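PDB 3IIB: peptidase M28 from Shewanella amazonensis SB2B, which probably acts as a zinc-dependent carboxypeptidase or dipeptidase of the M28 family, as a homodimer. Local coordinates for residues K54-R62 with T278-D286; N237-A248 with K290-A301. All blocks are in the same frame, centred on the assembly; numbering follows the deposited sequence. Where two conformers were deposited one is given.

Contact 1. Residues K54-R62 with T278-D286; sequences KLQSLGFDR and TAAAKHILD
The ring of Phe-60 carries Leu-285 over one face and meets helix 267-285 with its rim. Leu-285 CD2 stands 4.2 Å from the centroid of the Phe-60 ring and 24° off its normal, a CH-pi contact displaced toward the rim. Near the ring plane the carbonyl O of Thr-278 lies at the edge, 3.8 Å from Phe-60 CZ, while Ala-281 CB approaches obliquely. The ring is delivered by a Schellman motif: Gly-59 is the first residue to leave helical angles after helix 42-57, its positive phi (85°) turning the chain toward the sheet, and its N bonds back to Gln-56 O. Helix 267-285 belongs to a beta-alpha-beta unit of the zinc exopeptidase domain, and the Phe-60 ring also packs on Ala-240 and Val-242 of strand 220-242. Replacing Phe-60 by an alanine would probably open a gap between the helix and the strand, leaving Leu-285 CD2 without its ring face and Ala-281 CB without the CE1 and CZ it packs on.

No hydrogen bond joins the segments. Leu-285 reaches across because its CG is anti to the backbone N (chi1 -173°). Lys-282, in one of its two conformers, crosses the Leu-58 side chain at a slant, its CE 3.3 Å from Leu-58 O. Thr-278 CG2 is shared by two leucines, 3.6 Å from both Leu-55 CD2 and Leu-58 CD1.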
loop_
_atom_site.group_PDB
_atom_site.type_symbol
_atom_site.label_atom_id
_atom_site.label_comp_id
_atom_site.label_asym_id
_atom_site.label_seq_id
_atom_site.Cartn_x
_atom_site.Cartn_y
_atom_site.Cartn_z
ATOM N N LYS A 54 -21.758 -20.040 -11.168
ATOM C CA LYS A 54 -22.411 -18.827 -10.736
ATOM C C LYS A 54 -23.503 -18.455 -11.678
ATOM O O LYS A 54 -24.611 -18.105 -11.259
ATOM C CB LYS A 54 -21.396 -17.688 -10.585
ATOM C CG LYS A 54 -21.987 -16.370 -10.063
ATOM C CD LYS A 54 -22.466 -16.509 -8.609
ATOM C CE LYS A 54 -21.352 -16.873 -7.629
ATOM N NZ LYS A 54 -21.852 -16.945 -6.215
ATOM N N LEU A 55 -23.204 -18.499 -12.970
ATOM C CA LEU A 55 -24.199 -18.110 -13.963
ATOM C C LEU A 55 -25.360 -19.083 -13.970
ATOM O O LEU A 55 -26.511 -18.663 -14.077
ATOM C CB LEU A 55 -23.555 -17.981 -15.343
ATOM C CG LEU A 55 -22.525 -16.846 -15.379
ATOM C CD1 LEU A 55 -21.594 -16.970 -16.572
ATOM C CD2 LEU A 55 -23.175 -15.468 -15.319
ATOM N N GLN A 56 -25.071 -20.379 -13.835
ATOM C CA GLN A 56 -26.154 -21.352 -13.713
ATOM C C GLN A 56 -27.031 -21.095 -12.494
ATOM O O GLN A 56 -28.274 -21.202 -12.560
ATOM C CB GLN A 56 -25.590 -22.775 -13.650
ATOM C CG GLN A 56 -24.972 -23.219 -14.965
ATOM C CD GLN A 56 -24.206 -24.511 -14.847
ATOM O OE1 GLN A 56 -23.759 -24.890 -13.766
ATOM N NE2 GLN A 56 -24.038 -25.195 -15.966
ATOM N N SER A 57 -26.388 -20.739 -11.386
ATOM C CA SER A 57 -27.086 -20.533 -10.140
ATOM C C SER A 57 -28.002 -19.307 -10.227
ATOM O O SER A 57 -28.999 -19.186 -9.507
ATOM C CB SER A 57 -26.092 -20.391 -8.955
ATOM O OG SER A 57 -25.621 -19.032 -8.845
ATOM N N LEU A 58 -27.647 -18.360 -11.093
ATOM C CA LEU A 58 -28.471 -17.189 -11.282
ATOM C C LEU A 58 -29.610 -17.425 -12.278
ATOM O O LEU A 58 -30.441 -16.549 -12.491
ATOM C CB LEU A 58 -27.606 -16.007 -11.739
ATOM C CG LEU A 58 -26.601 -15.551 -10.684
ATOM C CD1 LEU A 58 -25.577 -14.578 -11.278
ATOM C CD2 LEU A 58 -27.358 -14.927 -9.509
ATOM N N GLY A 59 -29.676 -18.603 -12.900
ATOM C CA GLY A 59 -30.835 -18.933 -13.720
ATOM C C GLY A 59 -30.824 -18.448 -15.153
ATOM O O GLY A 59 -31.874 -18.398 -15.791
ATOM N N PHE A 60 -29.648 -18.115 -15.689
ATOM C CA PHE A 60 -29.586 -17.661 -17.082
ATOM C C PHE A 60 -30.114 -18.725 -18.015
ATOM O O PHE A 60 -30.080 -19.913 -17.724
ATOM C CB PHE A 60 -28.187 -17.187 -17.490
ATOM C CG PHE A 60 -27.817 -15.844 -16.878
ATOM C CD1 PHE A 60 -28.393 -14.690 -17.358
ATOM C CD2 PHE A 60 -26.998 -15.756 -15.796
ATOM C CE1 PHE A 60 -28.096 -13.474 -16.776
ATOM C CE2 PHE A 60 -26.695 -14.530 -15.196
ATOM C CZ PHE A 60 -27.222 -13.411 -15.676
ATOM N N ASP A 61 -30.627 -18.282 -19.148
ATOM C CA ASP A 61 -31.272 -19.196 -20.090
ATOM C C ASP A 61 -30.295 -20.140 -20.782
ATOM O O ASP A 61 -30.612 -21.323 -20.983
ATOM C CB ASP A 61 -32.073 -18.417 -21.100
ATOM C CG ASP A 61 -33.233 -17.665 -20.465
ATOM O OD1 ASP A 61 -34.065 -18.351 -19.882
ATOM O OD2 ASP A 61 -33.317 -16.418 -20.529
ATOM N N ARG A 62 -29.112 -19.647 -21.105
ATOM C CA ARG A 62 -27.999 -20.503 -21.550
ATOM C C ARG A 62 -26.751 -20.078 -20.821
ATOM O O ARG A 62 -26.549 -18.894 -20.510
ATOM C CB ARG A 62 -27.764 -20.350 -23.062
ATOM C CG ARG A 62 -28.932 -20.831 -23.912
ATOM C CD ARG A 62 -28.649 -20.669 -25.434
ATOM N NE ARG A 62 -27.466 -21.421 -25.868
ATOM C CZ ARG A 62 -26.644 -21.052 -26.859
ATOM N NH1 ARG A 62 -26.819 -19.896 -27.523
ATOM N NH2 ARG A 62 -25.601 -21.829 -27.165
ATOM N N THR A 278 -22.718 -9.117 -14.983
ATOM C CA THR A 278 -23.531 -10.286 -14.523
ATOM C C THR A 278 -24.745 -9.837 -13.714
ATOM O O THR A 278 -25.864 -10.289 -13.964
ATOM C CB THR A 278 -22.704 -11.283 -13.731
ATOM O OG1 THR A 278 -21.595 -11.702 -14.533
ATOM C CG2 THR A 278 -23.538 -12.529 -13.361
ATOM N N ALA A 279 -24.526 -8.954 -12.738
ATOM C CA ALA A 279 -25.644 -8.420 -11.953
ATOM C C ALA A 279 -26.644 -7.653 -12.815
ATOM O O ALA A 279 -27.857 -7.830 -12.649
ATOM C CB ALA A 279 -25.148 -7.521 -10.779
ATOM N N ALA A 280 -26.159 -6.818 -13.728
ATOM C CA ALA A 280 -27.049 -6.068 -14.649
ATOM C C ALA A 280 -27.935 -7.028 -15.443
ATOM O O ALA A 280 -29.151 -6.831 -15.548
ATOM C CB ALA A 280 -26.240 -5.149 -15.581
ATOM N N ALA A 281 -27.333 -8.077 -15.987
ATOM C CA ALA A 281 -28.081 -9.091 -16.737
ATOM C C ALA A 281 -29.102 -9.839 -15.825
ATOM O O ALA A 281 -30.225 -10.122 -16.251
ATOM C CB ALA A 281 -27.115 -10.069 -17.456
ATOM N N LYS A 282 -28.729 -10.139 -14.578
ATOM C CA LYS A 282 -29.620 -10.828 -13.650
ATOM C C LYS A 282 -30.818 -9.951 -13.327
ATOM O O LYS A 282 -31.934 -10.426 -13.294
ATOM C CB LYS A 282 -28.886 -11.205 -12.363
ATOM C CG LYS A 282 -29.757 -11.834 -11.265
ATOM C CD LYS A 282 -30.487 -13.071 -11.736
ATOM C CE LYS A 282 -30.991 -13.879 -10.574
ATOM N NZ LYS A 282 -32.012 -13.179 -9.740
ATOM N N HIS A 283 -30.583 -8.663 -13.087
ATOM C CA HIS A 283 -31.739 -7.773 -12.860
ATOM C C HIS A 283 -32.694 -7.785 -14.048
ATOM O O HIS A 283 -33.904 -7.662 -13.876
ATOM C CB HIS A 283 -31.299 -6.354 -12.513
ATOM C CG HIS A 283 -30.629 -6.263 -11.181
ATOM N ND1 HIS A 283 -31.247 -6.653 -10.012
ATOM C CD2 HIS A 283 -29.377 -5.889 -10.839
ATOM C CE1 HIS A 283 -30.394 -6.526 -9.006
ATOM N NE2 HIS A 283 -29.262 -6.040 -9.481
ATOM N N ILE A 284 -32.144 -7.863 -15.251
ATOM C CA ILE A 284 -32.965 -7.923 -16.471
ATOM C C ILE A 284 -33.713 -9.262 -16.551
ATOM O O ILE A 284 -34.940 -9.304 -16.828
ATOM C CB ILE A 284 -32.129 -7.631 -17.728
ATOM C CG1 ILE A 284 -31.751 -6.150 -17.759
ATOM C CG2 ILE A 284 -32.926 -8.068 -19.024
ATOM C CD1 ILE A 284 -30.707 -5.767 -18.837
ATOM N N LEU A 285 -32.988 -10.335 -16.238
ATOM C CA LEU A 285 -33.567 -11.688 -16.194
ATOM C C LEU A 285 -34.745 -11.777 -15.230
ATOM O O LEU A 285 -35.746 -12.498 -15.516
ATOM C CB LEU A 285 -32.473 -12.729 -15.827
ATOM C CG LEU A 285 -32.792 -14.233 -15.876
ATOM C CD1 LEU A 285 -33.031 -14.711 -17.306
ATOM C CD2 LEU A 285 -31.603 -15.034 -15.243
ATOM N N ASP A 286 -34.646 -11.040 -14.111
ATOM C CA ASP A 286 -35.697 -10.934 -13.108
ATOM C C ASP A 286 -36.947 -10.209 -13.573
ATOM O O ASP A 286 -37.959 -10.297 -12.900
ATOM C CB ASP A 286 -35.231 -10.141 -11.871
ATOM C CG ASP A 286 -34.198 -10.864 -11.035
ATOM O OD1 ASP A 286 -34.049 -12.086 -11.197
ATOM O OD2 ASP A 286 -33.536 -10.171 -10.205
#

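Contact 2. Residues N237-A248 with K290-A301; sequences NVIAEVKGSTKA and KPERTIRVVLYA
Glu-241 OE2 is gripped side-on by Arg-296, which brings NE to 2.8 Å and NH2 to 3.0 Å from that oxygen. Both nitrogens come from the same face of the carboxylate, some 30° out of its plane, although the two flat groups are 19° apart. Tyr-64 OH also bonds OE2, Arg-62 pairs with OE1, and Glu-320 takes Arg-296 NH1, so this buried pair sits in a charge network. The bend at chi3 (-69°) of Arg-296 turns its head onto the glutamate.

The backbones form an antiparallel ladder in which Val-238, Ala-240 and Val-242 make hydrogen-bonded pairs with Leu-299, Val-297 and Ile-295. At one end Ala-301 N gives Asn-237 OD1 a nearly straight bond of 2.9 Å; at the other, Thr-294 OG1 donates to a lone pair of Ala-248 O at 2.6 Å. In the turn, Ser-245 N and Lys-247 N approach Glu-292 O from opposite faces of its carbonyl plane.

Strand 293-300 lies between antiparallel 220-242 and parallel 247-257, forming with the latter and helix 267-285 a beta-alpha-beta unit of the M28 domain. Val-297 and Leu-299 pack on that helix, Val-238 lies against helix 42-57, and Ile-239 touches Tyr-64 of adjoining strand 62-84.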
loop_
_atom_site.group_PDB
_atom_site.type_symbol
_atom_site.label_atom_id
_atom_site.label_comp_id
_atom_site.label_asym_id
_atom_site.label_seq_id
_atom_site.Cartn_x
_atom_site.Cartn_y
_atom_site.Cartn_z
ATOM N N ASN A 237 -13.685 -18.515 -22.818
ATOM C CA ASN A 237 -14.698 -17.451 -22.715
ATOM C C ASN A 237 -15.935 -18.095 -22.113
ATOM O O ASN A 237 -16.373 -19.161 -22.571
ATOM C CB ASN A 237 -15.008 -16.878 -24.101
ATOM C CG ASN A 237 -13.848 -16.086 -24.705
ATOM O OD1 ASN A 237 -13.043 -15.483 -23.990
ATOM N ND2 ASN A 237 -13.798 -16.050 -26.038
ATOM N N VAL A 238 -16.489 -17.478 -21.070
ATOM C CA VAL A 238 -17.649 -18.012 -20.386
ATOM C C VAL A 238 -18.822 -17.120 -20.713
ATOM O O VAL A 238 -18.722 -15.869 -20.587
ATOM C CB VAL A 238 -17.411 -18.082 -18.862
ATOM C CG1 VAL A 238 -18.697 -18.476 -18.080
ATOM C CG2 VAL A 238 -16.252 -19.022 -18.540
ATOM N N ILE A 239 -19.921 -17.741 -21.156
ATOM C CA ILE A 239 -21.005 -16.990 -21.759
ATOM C C ILE A 239 -22.323 -17.350 -21.073
ATOM O O ILE A 239 -22.611 -18.550 -20.794
ATOM C CB ILE A 239 -21.072 -17.240 -23.259
ATOM C CG1 ILE A 239 -19.769 -16.729 -23.948
ATOM C CG2 ILE A 239 -22.368 -16.585 -23.845
ATOM C CD1 ILE A 239 -19.589 -17.168 -25.404
ATOM N N ALA A 240 -23.110 -16.317 -20.814
ATOM C CA ALA A 240 -24.510 -16.495 -20.382
ATOM C C ALA A 240 -25.429 -15.626 -21.177
ATOM O O ALA A 240 -25.063 -14.521 -21.641
ATOM C CB ALA A 240 -24.682 -16.167 -18.916
ATOM N N GLU A 241 -26.664 -16.099 -21.316
ATOM C CA GLU A 241 -27.655 -15.377 -22.084
ATOM C C GLU A 241 -28.978 -15.241 -21.354
ATOM O O GLU A 241 -29.420 -16.142 -20.647
ATOM C CB GLU A 241 -27.877 -16.061 -23.457
ATOM C CG GLU A 241 -26.669 -16.014 -24.363
ATOM C CD GLU A 241 -26.787 -16.803 -25.648
ATOM O OE1 GLU A 241 -27.859 -17.396 -25.924
ATOM O OE2 GLU A 241 -25.793 -16.797 -26.402
ATOM N N VAL A 242 -29.544 -14.043 -21.498
ATOM C CA VAL A 242 -30.942 -13.765 -21.276
ATOM C C VAL A 242 -31.639 -13.903 -22.628
ATOM O O VAL A 242 -31.386 -13.151 -23.553
ATOM C CB VAL A 242 -31.154 -12.339 -20.736
ATOM C CG1 VAL A 242 -32.671 -12.072 -20.541
ATOM C CG2 VAL A 242 -30.362 -12.119 -19.417
ATOM N N LYS A 243 -32.526 -14.877 -22.759
ATOM C CA LYS A 243 -33.134 -15.193 -24.028
ATOM C C LYS A 243 -34.000 -14.016 -24.523
ATOM O O LYS A 243 -34.733 -13.408 -23.740
ATOM C CB LYS A 243 -33.988 -16.483 -23.892
ATOM C CG LYS A 243 -34.597 -16.971 -25.174
ATOM C CD LYS A 243 -35.088 -18.437 -25.131
ATOM C CE LYS A 243 -36.343 -18.624 -24.340
ATOM N NZ LYS A 243 -36.886 -20.017 -24.579
ATOM N N GLY A 244 -33.881 -13.708 -25.810
ATOM C CA GLY A 244 -34.670 -12.680 -26.445
ATOM C C GLY A 244 -36.035 -13.183 -26.805
ATOM O O GLY A 244 -36.415 -14.273 -26.440
ATOM N N SER A 245 -36.766 -12.392 -27.573
ATOM C CA SER A 245 -38.134 -12.757 -27.955
ATOM C C SER A 245 -38.328 -12.501 -29.461
ATOM O O SER A 245 -37.895 -13.316 -30.297
ATOM C CB SER A 245 -39.139 -12.044 -27.073
ATOM O OG SER A 245 -38.950 -10.625 -27.052
ATOM N N THR A 246 -38.830 -11.323 -29.809
ATOM C CA THR A 246 -39.147 -11.020 -31.206
ATOM C C THR A 246 -37.897 -10.797 -32.073
ATOM O O THR A 246 -37.953 -10.936 -33.310
ATOM C CB THR A 246 -40.054 -9.805 -31.290
ATOM O OG1 THR A 246 -39.396 -8.689 -30.676
ATOM C CG2 THR A 246 -41.422 -10.108 -30.601
ATOM N N LYS A 247 -36.760 -10.514 -31.434
ATOM C CA LYS A 247 -35.510 -10.283 -32.142
ATOM C C LYS A 247 -34.390 -11.106 -31.525
ATOM O O LYS A 247 -33.244 -10.643 -31.430
ATOM C CB LYS A 247 -35.165 -8.787 -32.155
ATOM C CG LYS A 247 -36.137 -7.930 -32.933
ATOM C CD LYS A 247 -35.642 -6.496 -33.047
ATOM C CE LYS A 247 -36.557 -5.646 -33.900
ATOM N NZ LYS A 247 -35.957 -4.335 -34.202
ATOM N N ALA A 248 -34.706 -12.357 -31.163
ATOM C CA ALA A 248 -33.812 -13.192 -30.368
ATOM C C ALA A 248 -32.529 -13.507 -31.123
ATOM O O ALA A 248 -31.523 -13.826 -30.522
ATOM C CB ALA A 248 -34.513 -14.488 -29.923
ATOM N N LYS A 290 -39.747 -9.894 -21.339
ATOM C CA LYS A 290 -38.572 -10.367 -22.080
ATOM C C LYS A 290 -37.976 -9.247 -22.938
ATOM O O LYS A 290 -38.705 -8.417 -23.475
ATOM C CB LYS A 290 -39.007 -11.509 -23.005
ATOM C CG LYS A 290 -39.583 -12.666 -22.271
ATOM C CD LYS A 290 -40.494 -13.525 -23.156
ATOM C CE LYS A 290 -41.167 -14.635 -22.377
ATOM N NZ LYS A 290 -42.005 -15.489 -23.277
ATOM N N PRO A 291 -36.641 -9.206 -23.076
ATOM C CA PRO A 291 -36.123 -8.267 -24.070
ATOM C C PRO A 291 -36.437 -8.734 -25.499
ATOM O O PRO A 291 -36.557 -9.957 -25.746
ATOM C CB PRO A 291 -34.602 -8.330 -23.823
ATOM C CG PRO A 291 -34.363 -9.711 -23.347
ATOM C CD PRO A 291 -35.598 -10.093 -22.546
ATOM N N GLU A 292 -36.481 -7.808 -26.450
ATOM C CA GLU A 292 -36.620 -8.214 -27.842
ATOM C C GLU A 292 -35.393 -8.972 -28.317
ATOM O O GLU A 292 -35.503 -10.066 -28.918
ATOM C CB GLU A 292 -36.920 -7.021 -28.720
ATOM C CG GLU A 292 -38.281 -6.412 -28.381
ATOM C CD GLU A 292 -38.604 -5.167 -29.200
ATOM O OE1 GLU A 292 -37.777 -4.782 -30.026
ATOM O OE2 GLU A 292 -39.683 -4.561 -28.993
ATOM N N ARG A 293 -34.232 -8.395 -28.087
ATOM C CA ARG A 293 -32.959 -9.058 -28.463
ATOM C C ARG A 293 -32.458 -9.961 -27.363
ATOM O O ARG A 293 -32.762 -9.754 -26.206
ATOM C CB ARG A 293 -31.873 -8.039 -28.782
ATOM C CG ARG A 293 -32.221 -7.086 -29.915
ATOM C CD ARG A 293 -31.097 -6.145 -30.368
ATOM N NE ARG A 293 -31.537 -5.502 -31.590
ATOM C CZ ARG A 293 -32.262 -4.375 -31.655
ATOM N NH1 ARG A 293 -32.489 -3.643 -30.565
ATOM N NH2 ARG A 293 -32.731 -3.960 -32.835
ATOM N N THR A 294 -31.609 -10.918 -27.742
ATOM C CA THR A 294 -30.872 -11.703 -26.765
ATOM C C THR A 294 -29.803 -10.829 -26.111
ATOM O O THR A 294 -29.160 -10.043 -26.798
ATOM C CB THR A 294 -30.260 -12.917 -27.436
ATOM O OG1 THR A 294 -31.334 -13.743 -27.915
ATOM C CG2 THR A 294 -29.331 -13.670 -26.460
ATOM N N ILE A 295 -29.673 -10.906 -24.790
ATOM C CA ILE A 295 -28.571 -10.242 -24.088
ATOM C C ILE A 295 -27.543 -11.284 -23.726
ATOM O O ILE A 295 -27.840 -12.246 -23.021
ATOM C CB ILE A 295 -29.057 -9.497 -22.846
ATOM C CG1 ILE A 295 -29.992 -8.356 -23.285
ATOM C CG2 ILE A 295 -27.886 -8.972 -21.977
ATOM C CD1 ILE A 295 -30.929 -7.797 -22.139
ATOM N N ARG A 296 -26.324 -11.076 -24.188
ATOM C CA ARG A 296 -25.264 -12.045 -23.988
ATOM C C ARG A 296 -24.175 -11.436 -23.086
ATOM O O ARG A 296 -23.568 -10.403 -23.432
ATOM C CB ARG A 296 -24.688 -12.480 -25.345
ATOM C CG ARG A 296 -23.561 -13.516 -25.194
ATOM C CD ARG A 296 -23.005 -13.987 -26.516
ATOM N NE ARG A 296 -23.994 -14.792 -27.231
ATOM C CZ ARG A 296 -23.943 -15.088 -28.531
ATOM N NH1 ARG A 296 -22.950 -14.627 -29.314
ATOM N NH2 ARG A 296 -24.883 -15.850 -29.056
ATOM N N VAL A 297 -23.957 -12.072 -21.920
ATOM C CA VAL A 297 -22.866 -11.728 -21.025
ATOM C C VAL A 297 -21.662 -12.532 -21.472
ATOM O O VAL A 297 -21.741 -13.746 -21.565
ATOM C CB VAL A 297 -23.195 -12.029 -19.548
ATOM C CG1 VAL A 297 -21.958 -11.851 -18.642
ATOM C CG2 VAL A 297 -24.326 -11.107 -19.043
ATOM N N VAL A 298 -20.556 -11.861 -21.786
ATOM C CA VAL A 298 -19.344 -12.583 -22.149
ATOM C C VAL A 298 -18.263 -12.235 -21.147
ATOM O O VAL A 298 -17.929 -11.047 -20.976
ATOM C CB VAL A 298 -18.840 -12.284 -23.597
ATOM C CG1 VAL A 298 -17.626 -13.121 -23.898
ATOM C CG2 VAL A 298 -19.949 -12.510 -24.573
ATOM N N LEU A 299 -17.725 -13.268 -20.493
ATOM C CA LEU A 299 -16.665 -13.105 -19.539
ATOM C C LEU A 299 -15.411 -13.637 -20.205
ATOM O O LEU A 299 -15.229 -14.848 -20.338
ATOM C CB LEU A 299 -16.978 -13.814 -18.217
ATOM C CG LEU A 299 -18.309 -13.501 -17.560
ATOM C CD1 LEU A 299 -18.482 -14.250 -16.215
ATOM C CD2 LEU A 299 -18.380 -11.988 -17.329
ATOM N N TYR A 300 -14.608 -12.715 -20.717
ATOM C CA TYR A 300 -13.530 -13.073 -21.618
ATOM C C TYR A 300 -12.335 -13.617 -20.888
ATOM O O TYR A 300 -11.977 -13.159 -19.804
ATOM C CB TYR A 300 -13.069 -11.858 -22.470
ATOM C CG TYR A 300 -14.054 -11.358 -23.511
ATOM C CD1 TYR A 300 -14.109 -11.946 -24.743
ATOM C CD2 TYR A 300 -14.891 -10.282 -23.268
ATOM C CE1 TYR A 300 -14.979 -11.485 -25.741
ATOM C CE2 TYR A 300 -15.780 -9.833 -24.237
ATOM C CZ TYR A 300 -15.796 -10.417 -25.473
ATOM O OH TYR A 300 -16.639 -9.942 -26.451
ATOM N N ALA A 301 -11.702 -14.587 -21.537
ATOM C CA ALA A 301 -10.440 -15.164 -21.128
ATOM C C ALA A 301 -9.254 -14.321 -21.574
ATOM O O ALA A 301 -9.237 -13.739 -22.665
ATOM C CB ALA A 301 -10.274 -16.622 -21.745
HETATM O O HOH W 1 -27.859 -16.852 -28.725
HETATM O O HOH W 2 -40.477 -8.671 -26.069
HETATM O O HOH W 3 -33.809 -5.194 -35.671
HETATM O O HOH W 4 -36.196 -3.594 -31.636
#

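Contact 2 is buried sheet pairing, whereas contact 1 is partly buried packing of the end of helix 42-57 and the loop after it on helix 267-285, beside that sheet; their centres lie about 10 Å apart. The backbone ladder and charge network of contact 2 contrast with the mainly apolar meeting of contact 1. Helix 267-285 and strand 293-300 are consecutive elements of one beta-alpha-beta unit, and the Ala-281 methyl CB touches Val-297 CG2 at 3.4 Å, joining the two layers. Polar links follow where the chain leaves helix 42-57: Asp-61 and Arg-62 both face Glu-241 in a classic beta bulge, and Asp-61 OD2 probably accepts from Lys-243 N at 2.8 Å.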